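Local coordinates for CCMAN5 (Cellulosimicrobium cellulans, PDB 2XSG), which probably hydrolyses alpha-mannosides as a calcium-dependent mannosidase of glycoside hydrolase family 92, at residues A[256-268]-A[325-339]. Residues are numbered along the deposited sequence; the frame is centred on the assembly and turned at random.
Sequences PVSVEQARIDQQV and ATSTSGTYRGVDGAV
Small Ser-327 lets Gln-261 lie close: Ser-327 CB is 3.5 Å from Gln-261 CG. Thr-328 then grips the helix, its backbone N and its OG1 both donating to Asp-265 OD1 (2.6 Å from Thr-328 OG1), the hydroxyl along the anti lone pair, the amide from above the carboxylate plane. With chi1 at 60°, Thr-328 OG1 sits between its backbone N and carbonyl carbon, near enough to the N for both to reach one oxygen; threonine also supplies a methyl, CG2, for Val-268 CG1. Gln-261 NE2, a third donor to Asp-265 OD1, bonds Ser-329 OG too (3.1 Å), so one amide bridges helix and turn. Replacing Asp-265 by alanine would probably leave the Thr-328 amide and hydroxyl without their shared acceptor and the Gln-261 amide less firmly held. Thr-331 OG1 shares a water with Gln-261 OE1. Arg-333, bent at chi3 (43°), is long enough for its guanidinium edge to meet Pro-256 O in plane (NE to O 2.7 Å), NH2 adding a weak second bond. Branched Val-257 offers CG2 to Thr-331 and CG1 to Val-339. Thus the type I turn 327-330 docks on helix 259-270, N-capped by Ser-258, while the antiparallel hairpin 331-333/339-341 packs on the link from strand 248-255.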
loop_
_atom_site.group_PDB
_atom_site.type_symbol
_atom_site.label_atom_id
_atom_site.label_comp_id
_atom_site.label_asym_id
_atom_site.label_seq_id
_atom_site.Cartn_x
_atom_site.Cartn_y
_atom_site.Cartn_z
ATOM N N PRO A 256 10.828 8.852 -14.983
ATOM C CA PRO A 256 11.424 7.566 -15.294
ATOM C C PRO A 256 12.033 7.540 -16.694
ATOM O O PRO A 256 12.705 6.557 -17.062
ATOM C CB PRO A 256 10.229 6.601 -15.214
ATOM C CG PRO A 256 9.133 7.375 -14.482
ATOM C CD PRO A 256 9.361 8.769 -14.944
ATOM N N VAL A 257 11.826 8.612 -17.460
ATOM C CA VAL A 257 12.189 8.625 -18.882
ATOM C C VAL A 257 13.547 9.293 -19.164
ATOM O O VAL A 257 14.413 8.700 -19.829
ATOM C CB VAL A 257 11.071 9.284 -19.720
ATOM C CG1 VAL A 257 11.515 9.565 -21.158
ATOM C CG2 VAL A 257 9.812 8.412 -19.693
ATOM N N SER A 258 13.718 10.533 -18.710
ATOM C CA SER A 258 14.963 11.260 -18.970
ATOM C C SER A 258 14.996 12.556 -18.225
ATOM O O SER A 258 13.970 13.006 -17.677
ATOM C CB SER A 258 15.160 11.527 -20.475
ATOM O OG SER A 258 14.276 12.535 -20.968
ATOM N N VAL A 259 16.185 13.151 -18.182
ATOM C CA VAL A 259 16.333 14.463 -17.591
ATOM C C VAL A 259 15.517 15.485 -18.386
ATOM O O VAL A 259 14.798 16.302 -17.806
ATOM C CB VAL A 259 17.822 14.876 -17.499
ATOM C CG1 VAL A 259 17.970 16.406 -17.570
ATOM C CG2 VAL A 259 18.436 14.328 -16.192
ATOM N N GLU A 260 15.609 15.427 -19.714
ATOM C CA GLU A 260 14.910 16.394 -20.513
ATOM C C GLU A 260 13.400 16.206 -20.405
ATOM O O GLU A 260 12.663 17.196 -20.351
ATOM C CB GLU A 260 15.403 16.417 -21.971
ATOM C CG GLU A 260 14.828 17.601 -22.798
ATOM C CD GLU A 260 15.351 19.001 -22.397
ATOM O OE1 GLU A 260 16.530 19.153 -21.996
ATOM O OE2 GLU A 260 14.565 19.966 -22.500
ATOM N N GLN A 261 12.939 14.965 -20.315
ATOM C CA GLN A 261 11.524 14.742 -20.042
ATOM C C GLN A 261 11.108 15.352 -18.684
ATOM O O GLN A 261 10.038 15.951 -18.581
ATOM C CB GLN A 261 11.148 13.262 -20.130
ATOM C CG GLN A 261 9.645 13.017 -20.001
ATOM C CD GLN A 261 8.860 13.623 -21.157
ATOM O OE1 GLN A 261 8.990 13.182 -22.291
ATOM N NE2 GLN A 261 8.053 14.643 -20.871
ATOM N N ALA A 262 11.970 15.237 -17.670
ATOM C CA ALA A 262 11.702 15.846 -16.358
ATOM C C ALA A 262 11.566 17.383 -16.455
ATOM O O ALA A 262 10.713 17.976 -15.819
ATOM C CB ALA A 262 12.778 15.454 -15.350
ATOM N N ARG A 263 12.419 18.003 -17.271
ATOM C CA ARG A 263 12.352 19.444 -17.555
ATOM C C ARG A 263 11.041 19.868 -18.211
ATOM O O ARG A 263 10.428 20.864 -17.819
ATOM C CB ARG A 263 13.541 19.843 -18.430
ATOM C CG ARG A 263 14.852 19.916 -17.662
ATOM C CD ARG A 263 16.006 19.999 -18.644
ATOM N NE ARG A 263 17.303 20.056 -17.981
ATOM C CZ ARG A 263 18.470 19.818 -18.578
ATOM N NH1 ARG A 263 18.508 19.473 -19.866
ATOM N NH2 ARG A 263 19.606 19.917 -17.878
ATOM N N ILE A 264 10.624 19.108 -19.216
ATOM C CA ILE A 264 9.337 19.329 -19.865
ATOM C C ILE A 264 8.197 19.154 -18.849
ATOM O O ILE A 264 7.331 20.025 -18.727
ATOM C CB ILE A 264 9.162 18.377 -21.040
ATOM C CG1 ILE A 264 10.129 18.768 -22.165
ATOM C CG2 ILE A 264 7.678 18.328 -21.515
ATOM C CD1 ILE A 264 10.327 17.665 -23.186
ATOM N N ASP A 265 8.220 18.043 -18.113
ATOM C CA ASP A 265 7.215 17.785 -17.079
ATOM C C ASP A 265 7.123 18.957 -16.120
ATOM O O ASP A 265 6.029 19.346 -15.716
ATOM C CB ASP A 265 7.548 16.510 -16.289
ATOM C CG ASP A 265 7.444 15.240 -17.132
ATOM O OD1 ASP A 265 6.775 15.249 -18.202
ATOM O OD2 ASP A 265 8.047 14.219 -16.725
ATOM N N GLN A 266 8.281 19.507 -15.752
ATOM C CA GLN A 266 8.328 20.594 -14.803
ATOM C C GLN A 266 7.665 21.843 -15.363
ATOM O O GLN A 266 6.904 22.492 -14.645
ATOM C CB GLN A 266 9.756 20.913 -14.321
ATOM C CG GLN A 266 9.728 21.822 -13.105
ATOM C CD GLN A 266 11.067 21.949 -12.414
ATOM O OE1 GLN A 266 11.349 21.234 -11.426
ATOM N NE2 GLN A 266 11.910 22.843 -12.924
ATOM N N GLN A 267 7.948 22.172 -16.628
ATOM C CA GLN A 267 7.316 23.330 -17.261
ATOM C C GLN A 267 5.804 23.126 -17.417
ATOM O O GLN A 267 5.034 24.076 -17.217
ATOM C CB GLN A 267 7.992 23.739 -18.584
ATOM C CG GLN A 267 7.709 22.875 -19.809
ATOM C CD GLN A 267 8.669 23.155 -20.979
ATOM O OE1 GLN A 267 9.684 23.857 -20.819
ATOM N NE2 GLN A 267 8.357 22.596 -22.157
ATOM N N VAL A 268 5.386 21.890 -17.718
ATOM C CA VAL A 268 3.958 21.564 -17.839
ATOM C C VAL A 268 3.258 21.634 -16.487
ATOM O O VAL A 268 2.263 22.319 -16.346
ATOM C CB VAL A 268 3.711 20.186 -18.538
ATOM C CG1 VAL A 268 2.241 19.760 -18.410
ATOM C CG2 VAL A 268 4.093 20.265 -20.027
ATOM N N ALA A 325 3.647 6.549 -13.133
ATOM C CA ALA A 325 4.972 6.408 -13.763
ATOM C C ALA A 325 4.992 6.886 -15.227
ATOM O O ALA A 325 5.833 6.460 -16.018
ATOM C CB ALA A 325 5.435 4.968 -13.677
ATOM N N THR A 326 4.083 7.803 -15.553
ATOM C CA THR A 326 3.915 8.373 -16.904
ATOM C C THR A 326 4.364 9.832 -16.967
ATOM O O THR A 326 4.098 10.612 -16.050
ATOM C CB THR A 326 2.415 8.294 -17.344
ATOM O OG1 THR A 326 1.956 6.945 -17.193
ATOM C CG2 THR A 326 2.182 8.760 -18.794
ATOM N N SER A 327 5.019 10.195 -18.065
ATOM C CA SER A 327 5.419 11.575 -18.323
ATOM C C SER A 327 4.231 12.423 -18.752
ATOM O O SER A 327 3.173 11.880 -19.068
ATOM C CB SER A 327 6.480 11.610 -19.420
ATOM O OG SER A 327 5.933 11.276 -20.693
ATOM N N THR A 328 4.413 13.747 -18.779
ATOM C CA THR A 328 3.371 14.662 -19.288
ATOM C C THR A 328 3.179 14.521 -20.802
ATOM O O THR A 328 2.189 14.997 -21.358
ATOM C CB THR A 328 3.622 16.143 -18.889
ATOM O OG1 THR A 328 4.885 16.586 -19.419
ATOM C CG2 THR A 328 3.625 16.295 -17.375
ATOM N N SER A 329 4.130 13.851 -21.458
ATOM C CA SER A 329 4.044 13.589 -22.883
ATOM C C SER A 329 3.369 12.251 -23.201
ATOM O O SER A 329 3.301 11.864 -24.371
ATOM C CB SER A 329 5.436 13.635 -23.523
ATOM O OG SER A 329 6.092 14.849 -23.219
ATOM N N GLY A 330 2.894 11.554 -22.167
ATOM C CA GLY A 330 2.232 10.258 -22.323
ATOM C C GLY A 330 3.149 9.074 -22.595
ATOM O O GLY A 330 2.726 8.100 -23.211
ATOM N N THR A 331 4.398 9.152 -22.135
ATOM C CA THR A 331 5.362 8.064 -22.289
ATOM C C THR A 331 5.785 7.462 -20.940
ATOM O O THR A 331 5.618 8.079 -19.896
ATOM C CB THR A 331 6.626 8.499 -23.067
ATOM O OG1 THR A 331 7.348 9.484 -22.322
ATOM C CG2 THR A 331 6.263 9.069 -24.444
ATOM N N TYR A 332 6.348 6.257 -20.982
ATOM C CA TYR A 332 6.840 5.573 -19.792
ATOM C C TYR A 332 8.108 4.795 -20.166
ATOM O O TYR A 332 8.419 4.641 -21.350
ATOM C CB TYR A 332 5.737 4.656 -19.233
ATOM C CG TYR A 332 5.548 3.340 -19.969
ATOM C CD1 TYR A 332 4.697 3.234 -21.079
ATOM C CD2 TYR A 332 6.221 2.190 -19.546
ATOM C CE1 TYR A 332 4.533 1.996 -21.757
ATOM C CE2 TYR A 332 6.051 0.965 -20.202
ATOM C CZ TYR A 332 5.216 0.873 -21.311
ATOM O OH TYR A 332 5.093 -0.361 -21.948
ATOM N N ARG A 333 8.868 4.324 -19.181
ATOM C CA ARG A 333 10.011 3.487 -19.505
ATOM C C ARG A 333 9.714 2.042 -19.173
ATOM O O ARG A 333 9.239 1.728 -18.085
ATOM C CB ARG A 333 11.303 3.935 -18.809
ATOM C CG ARG A 333 12.467 2.955 -19.108
ATOM C CD ARG A 333 13.818 3.484 -18.718
ATOM N NE ARG A 333 13.734 4.131 -17.429
ATOM C CZ ARG A 333 13.916 3.540 -16.253
ATOM N NH1 ARG A 333 14.240 2.253 -16.167
ATOM N NH2 ARG A 333 13.772 4.272 -15.165
ATOM N N GLY A 334 9.999 1.168 -20.124
ATOM C CA GLY A 334 9.704 -0.243 -19.986
ATOM C C GLY A 334 10.875 -0.976 -19.380
ATOM O O GLY A 334 11.998 -0.465 -19.377
ATOM N N VAL A 335 10.623 -2.176 -18.867
ATOM C CA VAL A 335 11.689 -3.040 -18.346
ATOM C C VAL A 335 12.736 -3.400 -19.402
ATOM O O VAL A 335 13.809 -3.880 -19.056
ATOM C CB VAL A 335 11.125 -4.328 -17.664
ATOM C CG1 VAL A 335 10.461 -3.993 -16.347
ATOM C CG2 VAL A 335 10.148 -5.053 -18.582
ATOM N N ASP A 336 12.434 -3.166 -20.684
ATOM C CA ASP A 336 13.449 -3.317 -21.742
ATOM C C ASP A 336 14.444 -2.145 -21.758
ATOM O O ASP A 336 15.482 -2.197 -22.424
ATOM C CB ASP A 336 12.809 -3.531 -23.123
ATOM C CG ASP A 336 11.886 -2.388 -23.542
ATOM O OD1 ASP A 336 11.666 -1.434 -22.754
ATOM O OD2 ASP A 336 11.371 -2.459 -24.678
ATOM N N GLY A 337 14.135 -1.084 -21.022
ATOM C CA GLY A 337 15.063 0.033 -20.893
ATOM C C GLY A 337 14.766 1.107 -21.920
ATOM O O GLY A 337 15.499 2.098 -22.026
ATOM N N ALA A 338 13.683 0.913 -22.665
ATOM C CA ALA A 338 13.312 1.835 -23.727
ATOM C C ALA A 338 12.037 2.614 -23.408
ATOM O O ALA A 338 11.263 2.245 -22.521
ATOM C CB ALA A 338 13.177 1.089 -25.048
ATOM N N VAL A 339 11.832 3.692 -24.149
ATOM C CA VAL A 339 10.697 4.570 -23.972
ATOM C C VAL A 339 9.526 4.060 -24.816
ATOM O O VAL A 339 9.714 3.684 -25.975
ATOM C CB VAL A 339 11.054 6.003 -24.373
ATOM C CG1 VAL A 339 9.872 6.942 -24.158
ATOM C CG2 VAL A 339 12.271 6.482 -23.571
HETATM O O HOH W 1 9.193 10.913 -23.584
#